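PDB 4TVI: aminotransferase, class IV from Brucella abortus, which probably transfers the amino group of leucine, isoleucine or valine to 2-oxoglutarate, using pyridoxal 5'-phosphate as cofactor. Local coordinates for residues 279-284 and 305-310; 84-89 and 101-106. All blocks are in the same frame, centred on the assembly; numbering follows the deposited sequence.

Interaction 1: residues 279-284 and 305-310; sequences MSKVVP and LYWEWA
Lys281 lies obliquely over one face of the Tyr306 ring, its aliphatic chain running from the rim of the ring out to the hydroxyl. Lys281 CB stands over the face, 4.2 Å from the centroid of the Tyr306 ring and 20° off the normal, a CH-pi contact. Lys281 CG is 3.5 Å from Tyr306 CE1. Next along the chain, Lys281 CD is 3.6 Å from Tyr306 CZ. The run ends beside the phenol oxygen, with Lys281 CE 3.4 Å from Tyr306 OH. This course depends on a bend at chi2 (-48°), beyond which the chain is extended through chi3 and chi4. The ammonium group is hydrogen-bonded to the carbonyl oxygen of Asn278, so the lysine folds back on its own loop while its methylenes cover the tyrosine. Tyr306 reaches across with CG anti to the backbone N (chi1 -172°), and its side chain also packs on Arg245 and Pro76.

Trp307, the next residue of the helix, brings the far end of its six-membered ring to the same lysine. Its CZ3 is 3.7 Å from Lys281 CB, an oblique approach, while Ser280 O lies at the ring edge, in plane, 3.9 Å from Trp307 CH2. Lys281 CB thus touches both aromatic side chains. At the other end of the indole, NE1 is hydrogen-bonded to Glu72, and Phe71 also meets this ring. No hydrogen bond joins the two segments directly; Arg303, one turn before Trp307 on the same helix, ties helix 297-310 to the strand through a hydrogen bond to Val282 O. With 198 Å² buried, the contact is a small aromatic-aliphatic patch by which the C-terminal helix 297-310 packs against Ser280 and Lys281, beside strand 281-288, in the mixed-sheet part of the class IV aminotransferase fold.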
# COMPACT_ATOMS: atom_id res chain seq x y z
N MET A 279 -12.46 15.06 -8.12
CA MET A 279 -11.91 16.39 -7.90
C MET A 279 -12.44 17.46 -8.86
O MET A 279 -12.76 18.57 -8.44
CB MET A 279 -10.39 16.37 -7.96
CG MET A 279 -9.77 17.67 -7.51
SD MET A 279 -10.05 17.98 -5.74
CE MET A 279 -9.37 16.49 -5.04
N SER A 280 -12.53 17.12 -10.15
CA SER A 280 -12.98 18.08 -11.15
C SER A 280 -14.07 17.53 -12.07
O SER A 280 -14.46 18.17 -13.05
CB SER A 280 -11.79 18.56 -12.00
OG SER A 280 -10.86 19.28 -11.21
N LYS A 281 -14.55 16.33 -11.74
CA LYS A 281 -15.69 15.68 -12.41
C LYS A 281 -15.39 15.28 -13.85
O LYS A 281 -15.38 14.10 -14.17
CB LYS A 281 -16.93 16.58 -12.34
CG LYS A 281 -17.31 16.96 -10.91
CD LYS A 281 -17.31 15.73 -9.98
CE LYS A 281 -17.73 16.11 -8.57
NZ LYS A 281 -17.60 14.99 -7.59
N VAL A 282 -15.20 16.25 -14.73
CA VAL A 282 -14.92 15.95 -16.13
C VAL A 282 -13.73 16.78 -16.61
O VAL A 282 -13.77 18.01 -16.54
CB VAL A 282 -16.15 16.21 -17.03
CG1 VAL A 282 -15.80 15.99 -18.50
CG2 VAL A 282 -17.30 15.30 -16.63
N VAL A 283 -12.68 16.11 -17.07
CA VAL A 283 -11.45 16.79 -17.46
C VAL A 283 -10.96 16.29 -18.81
O VAL A 283 -10.80 15.09 -19.01
CB VAL A 283 -10.32 16.59 -16.41
CG1 VAL A 283 -9.04 17.25 -16.87
CG2 VAL A 283 -10.73 17.17 -15.06
N PRO A 284 -10.72 17.22 -19.74
CA PRO A 284 -10.25 16.85 -21.08
C PRO A 284 -8.79 16.40 -21.07
O PRO A 284 -7.98 16.88 -20.28
CB PRO A 284 -10.40 18.14 -21.88
CG PRO A 284 -10.22 19.21 -20.87
CD PRO A 284 -10.84 18.68 -19.59
N LEU A 305 -23.60 18.38 -18.96
CA LEU A 305 -24.65 17.50 -18.46
C LEU A 305 -24.46 17.19 -16.98
O LEU A 305 -25.44 17.11 -16.23
CB LEU A 305 -24.68 16.19 -19.26
CG LEU A 305 -25.19 16.29 -20.70
CD1 LEU A 305 -24.94 14.99 -21.45
CD2 LEU A 305 -26.67 16.66 -20.70
N TYR A 306 -23.21 17.02 -16.56
CA TYR A 306 -22.94 16.74 -15.17
C TYR A 306 -23.35 17.92 -14.30
O TYR A 306 -24.01 17.75 -13.28
CB TYR A 306 -21.46 16.41 -14.94
CG TYR A 306 -21.20 15.92 -13.54
CD1 TYR A 306 -20.97 16.82 -12.50
CD2 TYR A 306 -21.22 14.57 -13.24
CE1 TYR A 306 -20.75 16.38 -11.21
CE2 TYR A 306 -20.99 14.11 -11.94
CZ TYR A 306 -20.76 15.03 -10.93
OH TYR A 306 -20.54 14.60 -9.64
N TRP A 307 -22.96 19.12 -14.72
CA TRP A 307 -23.28 20.34 -13.97
C TRP A 307 -24.78 20.59 -13.89
O TRP A 307 -25.28 21.04 -12.86
CB TRP A 307 -22.57 21.54 -14.59
CG TRP A 307 -21.39 22.00 -13.81
CD1 TRP A 307 -21.27 23.16 -13.09
CD2 TRP A 307 -20.15 21.30 -13.63
NE1 TRP A 307 -20.04 23.23 -12.50
CE2 TRP A 307 -19.33 22.10 -12.81
CE3 TRP A 307 -19.65 20.08 -14.10
CZ2 TRP A 307 -18.04 21.72 -12.45
CZ3 TRP A 307 -18.37 19.70 -13.73
CH2 TRP A 307 -17.58 20.52 -12.91
N GLU A 308 -25.51 20.28 -14.97
CA GLU A 308 -26.96 20.45 -14.95
C GLU A 308 -27.59 19.57 -13.89
O GLU A 308 -28.38 20.03 -13.07
CB GLU A 308 -27.61 20.09 -16.30
CG GLU A 308 -29.14 19.99 -16.16
CD GLU A 308 -29.83 19.42 -17.39
OE1 GLU A 308 -29.24 18.55 -18.06
OE2 GLU A 308 -30.98 19.83 -17.68
N TRP A 309 -27.23 18.29 -13.93
CA TRP A 309 -27.77 17.33 -12.97
C TRP A 309 -27.37 17.70 -11.54
O TRP A 309 -28.18 17.60 -10.62
CB TRP A 309 -27.30 15.91 -13.30
CG TRP A 309 -27.52 14.97 -12.17
CD1 TRP A 309 -28.69 14.36 -11.83
CD2 TRP A 309 -26.55 14.54 -11.21
NE1 TRP A 309 -28.51 13.57 -10.72
CE2 TRP A 309 -27.20 13.66 -10.32
CE3 TRP A 309 -25.19 14.81 -11.02
CZ2 TRP A 309 -26.54 13.05 -9.26
CZ3 TRP A 309 -24.54 14.21 -9.96
CH2 TRP A 309 -25.21 13.34 -9.09
N ALA A 310 -26.12 18.12 -11.37
CA ALA A 310 -25.63 18.46 -10.04
C ALA A 310 -26.43 19.60 -9.43
O ALA A 310 -26.65 19.62 -8.22
CB ALA A 310 -24.15 18.81 -10.09

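Interaction 2: residues 84-89 and 101-106; sequences RANDSA and NDIEAL
Ile103 CD1 is the one atom of segment 101-106 that meets segment 84-89, and it touches two neighbouring residues there. It lies 4.3 Å from Ala85 CB, an apolar contact, and 3.8 Å from Asn86 OD1. With CG1 beside its backbone N (chi1 -68°) and CD1 extended (chi2 -177°), Ile103 sends its longer branch across to the other helix. The Asn86 and Ile103 side chains point opposite ways and are offset, which brings the Ile103 methyl beside the amide oxygen.

Further out, the amide of Asn86 is held at both ends: OD1 is hydrogen-bonded to Tyr126 OH, and ND2 to Leu98 O in the connection between the two helices. Ile103 also packs on Tyr126 and Phe145, side chains of the sheet beneath, and on Leu98 and Ser82. On the helix of Ala85 and Asn86, Arg84 NH1 hydrogen-bonds phosphate oxygen OP1 of the pyridoxal-phosphate-modified lysine at position 180, Ser88 OG its backbone N; Arg84 forms a salt bridge with Asp66.

Only 78 Å² is buried, and the nearest CA atoms, Ala85 CA and Ile103 CA, are 9.0 Å apart. No hydrogen bond crosses between the segments: the contact itself is van der Waals packing, and Tyr126 and Leu98, not Ile103, fix the Asn86 amide.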
# COMPACT_ATOMS: atom_id res chain seq x y z
N ARG A 84 -19.19 4.04 -0.32
CA ARG A 84 -18.06 3.27 -0.83
C ARG A 84 -16.94 3.19 0.19
O ARG A 84 -16.21 2.20 0.24
CB ARG A 84 -17.54 3.84 -2.14
CG ARG A 84 -16.50 2.94 -2.82
CD ARG A 84 -16.14 3.44 -4.21
NE ARG A 84 -15.52 4.77 -4.17
CZ ARG A 84 -15.22 5.48 -5.25
NH1 ARG A 84 -15.50 5.00 -6.46
NH2 ARG A 84 -14.66 6.67 -5.13
N ALA A 85 -16.81 4.23 1.02
CA ALA A 85 -15.79 4.22 2.07
C ALA A 85 -15.98 3.00 2.97
O ALA A 85 -15.00 2.34 3.34
CB ALA A 85 -15.84 5.50 2.90
N ASN A 86 -17.23 2.69 3.31
CA ASN A 86 -17.51 1.51 4.12
C ASN A 86 -17.21 0.22 3.36
O ASN A 86 -16.70 -0.74 3.94
CB ASN A 86 -18.96 1.51 4.60
CG ASN A 86 -19.20 2.53 5.71
OD1 ASN A 86 -18.25 3.09 6.25
ND2 ASN A 86 -20.46 2.75 6.06
N ASP A 87 -17.52 0.21 2.07
CA ASP A 87 -17.19 -0.95 1.23
C ASP A 87 -15.69 -1.20 1.21
O ASP A 87 -15.24 -2.33 1.42
CB ASP A 87 -17.69 -0.75 -0.20
CG ASP A 87 -19.20 -0.73 -0.29
OD1 ASP A 87 -19.87 -1.28 0.61
OD2 ASP A 87 -19.72 -0.15 -1.27
N SER A 88 -14.92 -0.15 0.95
CA SER A 88 -13.47 -0.25 0.89
C SER A 88 -12.91 -0.73 2.22
O SER A 88 -11.98 -1.54 2.25
CB SER A 88 -12.84 1.09 0.53
OG SER A 88 -13.19 1.50 -0.78
N ALA A 89 -13.47 -0.23 3.32
CA ALA A 89 -13.01 -0.64 4.65
C ALA A 89 -13.16 -2.15 4.83
O ALA A 89 -12.22 -2.83 5.22
CB ALA A 89 -13.76 0.11 5.74
N ASN A 101 -24.84 6.95 5.99
CA ASN A 101 -25.59 8.15 6.35
C ASN A 101 -24.88 8.97 7.43
O ASN A 101 -24.94 10.21 7.40
CB ASN A 101 -27.00 7.79 6.81
CG ASN A 101 -27.95 7.59 5.65
OD1 ASN A 101 -27.62 7.89 4.50
ND2 ASN A 101 -29.14 7.08 5.94
N ASP A 102 -24.23 8.29 8.37
CA ASP A 102 -23.44 8.96 9.40
C ASP A 102 -22.34 9.81 8.77
O ASP A 102 -22.17 10.98 9.12
CB ASP A 102 -22.81 7.95 10.37
CG ASP A 102 -23.81 7.33 11.33
OD1 ASP A 102 -24.86 7.96 11.60
OD2 ASP A 102 -23.54 6.21 11.81
N ILE A 103 -21.59 9.20 7.85
CA ILE A 103 -20.49 9.87 7.18
C ILE A 103 -20.99 11.07 6.38
O ILE A 103 -20.39 12.15 6.41
CB ILE A 103 -19.72 8.91 6.24
CG1 ILE A 103 -18.98 7.85 7.07
CG2 ILE A 103 -18.75 9.67 5.33
CD1 ILE A 103 -18.14 6.90 6.22
N GLU A 104 -22.10 10.89 5.67
CA GLU A 104 -22.67 11.98 4.88
C GLU A 104 -23.12 13.13 5.78
O GLU A 104 -22.84 14.29 5.50
CB GLU A 104 -23.84 11.48 4.04
CG GLU A 104 -24.58 12.59 3.31
CD GLU A 104 -25.66 12.08 2.36
OE1 GLU A 104 -25.79 10.85 2.20
OE2 GLU A 104 -26.38 12.92 1.77
N ALA A 105 -23.83 12.78 6.85
CA ALA A 105 -24.34 13.77 7.80
C ALA A 105 -23.18 14.54 8.45
O ALA A 105 -23.24 15.75 8.61
CB ALA A 105 -25.20 13.11 8.85
N LEU A 106 -22.14 13.81 8.82
CA LEU A 106 -20.95 14.40 9.42
C LEU A 106 -20.25 15.33 8.43
O LEU A 106 -19.79 16.42 8.79
CB LEU A 106 -20.00 13.30 9.89
CG LEU A 106 -18.79 13.75 10.71
CD1 LEU A 106 -19.24 14.35 12.03
CD2 LEU A 106 -17.85 12.57 10.94

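Overall arrangement
Interaction 2 comes first along the chain and closes before interaction 1 opens; their centres are 22 Å apart and their nearest atoms about 9 Å, without touching. They share no helix or strand. Segments 84-89 and 101-106 lie on successive helices, 78-91 and 100-111; side chains of both reach strand 120-128 of the five-stranded antiparallel sheet, and those of helix 100-111 also strand 143-151. Segments 279-284 and 305-310 join strand 281-288 of the mixed sheet to the last helix. Each contact therefore packs helix surface within a different part of the fold, and helix 78-91 of interaction 2 also supplies residues hydrogen-bonded to the cofactor-bearing lysine.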